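Local coordinates for ribonucleoside-diphosphate reductase (Pseudomonas aeruginosa, PDB 5IM3), which probably converts ribonucleoside diphosphates to the deoxyribonucleotides needed for DNA synthesis, and binds the allosteric effector dATP, at residues S606-L609 / V610-I613. Sequence-based numbering, arbitrary orientation.
Sequences SINL and VNHI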
loop_
_atom_site.group_PDB
_atom_site.type_symbol
_atom_site.label_atom_id
_atom_site.label_comp_id
_atom_site.label_asym_id
_atom_site.label_seq_id
_atom_site.Cartn_x
_atom_site.Cartn_y
_atom_site.Cartn_z
ATOM N N SER A 606 22.554 34.615 26.610
ATOM C CA SER A 606 22.977 33.238 26.838
ATOM C C SER A 606 24.427 33.153 27.287
ATOM O O SER A 606 25.312 33.784 26.702
ATOM C CB SER A 606 22.777 32.394 25.577
ATOM O OG SER A 606 21.402 32.104 25.392
ATOM N N ILE A 607 24.654 32.343 28.322
ATOM C CA ILE A 607 26.002 32.029 28.770
ATOM C C ILE A 607 26.649 31.063 27.786
ATOM O O ILE A 607 25.987 30.181 27.220
ATOM C CB ILE A 607 25.966 31.421 30.183
ATOM C CG1 ILE A 607 25.234 32.347 31.164
ATOM C CG2 ILE A 607 27.379 31.121 30.666
ATOM C CD1 ILE A 607 25.894 33.700 31.365
ATOM N N ASN A 608 27.953 31.219 27.587
ATOM C CA ASN A 608 28.741 30.323 26.747
ATOM C C ASN A 608 29.448 29.330 27.664
ATOM O O ASN A 608 30.498 29.635 28.236
ATOM C CB ASN A 608 29.730 31.115 25.900
ATOM C CG ASN A 608 30.657 30.230 25.097
ATOM O OD1 ASN A 608 30.488 29.012 25.043
ATOM N ND2 ASN A 608 31.645 30.844 24.458
ATOM N N LEU A 609 28.863 28.138 27.806
ATOM C CA LEU A 609 29.419 27.139 28.712
ATOM C C LEU A 609 30.838 26.741 28.324
ATOM O O LEU A 609 31.662 26.463 29.202
ATOM C CB LEU A 609 28.515 25.904 28.748
ATOM C CG LEU A 609 27.209 26.064 29.527
ATOM C CD1 LEU A 609 26.299 24.857 29.319
ATOM C CD2 LEU A 609 27.502 26.267 31.010
ATOM N N VAL A 610 31.144 26.712 27.026
ATOM C CA VAL A 610 32.474 26.298 26.586
ATOM C C VAL A 610 33.546 27.151 27.248
ATOM O O VAL A 610 34.583 26.641 27.687
ATOM C CB VAL A 610 32.571 26.357 25.052
ATOM C CG1 VAL A 610 34.031 26.230 24.591
ATOM C CG2 VAL A 610 31.715 25.260 24.436
ATOM N N ASN A 611 33.321 28.463 27.326
ATOM C CA ASN A 611 34.293 29.354 27.945
ATOM C C ASN A 611 34.352 29.207 29.457
ATOM O O ASN A 611 35.100 29.954 30.102
ATOM C CB ASN A 611 33.982 30.805 27.579
ATOM C CG ASN A 611 34.573 31.210 26.243
ATOM O OD1 ASN A 611 34.869 30.365 25.398
ATOM N ND2 ASN A 611 34.758 32.511 26.048
ATOM N N HIS A 612 33.589 28.278 30.038
ATOM C CA HIS A 612 33.645 28.006 31.468
ATOM C C HIS A 612 34.038 26.563 31.754
ATOM O O HIS A 612 33.779 26.055 32.850
ATOM C CB HIS A 612 32.307 28.350 32.120
ATOM C CG HIS A 612 31.913 29.779 31.932
ATOM N ND1 HIS A 612 31.349 30.245 30.764
ATOM C CD2 HIS A 612 32.033 30.852 32.747
ATOM C CE1 HIS A 612 31.124 31.541 30.876
ATOM N NE2 HIS A 612 31.532 31.935 32.068
ATOM N N ILE A 613 34.657 25.893 30.784
ATOM C CA ILE A 613 35.229 24.565 30.965
ATOM C C ILE A 613 36.742 24.708 30.891
ATOM O O ILE A 613 37.289 25.099 29.851
ATOM C CB ILE A 613 34.716 23.570 29.911
ATOM C CG1 ILE A 613 33.190 23.435 29.982
ATOM C CG2 ILE A 613 35.384 22.206 30.094
ATOM C CD1 ILE A 613 32.674 22.831 31.279
#
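His612 folds back on the backbone of Asn608 where strand 600-608 of the ribonucleotide reductase barrel ends in a 3-10 turn, at the start of the loop that leads to helix 620-640. The tight part of the turn is its polar inner side. Here ND1 of His612 donates to O of Asn608 over 2.7 Å, with an N-H...O angle of 147°. The acceptor lies in the ring plane, whereas the nitrogen stands well above the plane of the carbonyl. With CG of His612 beside its own backbone N (chi1 -59°), the imidazole is swung back toward the strand; its NE2 is bound to Thr626 of helix 620-640, so both ring nitrogens are engaged and ring rotation is restrained. The same Asn608 O also takes a weak bond from N of Asn611 at 3.2 Å, and N of His612 donates to O of Leu609 at 2.8 Å, a straighter bond of the same i to i+3 spacing, one residue further on. CG of Asn608 lies anti to its backbone N (chi1 175°), which carries the amide forward over the start of the turn, where OD1 accepts a weak bond from N of Val610. ND2 of Asn608 instead holds Phe351 O, while the neighbouring amide of Asn611, tilted against it, binds Asp352 through ND2; the two amides thus tie the turn to the chain just before strand 353-355. Looser packing is found on the outer side, where Val610 and Ile613 are only partly buried: the former rests against Asp667, the latter against Ala668 and Leu671 of helix 665-672. Beside the imidazole the touch is a light van der Waals one, with CG2 of Ile607 lying 3.8 Å from CE1 of His612.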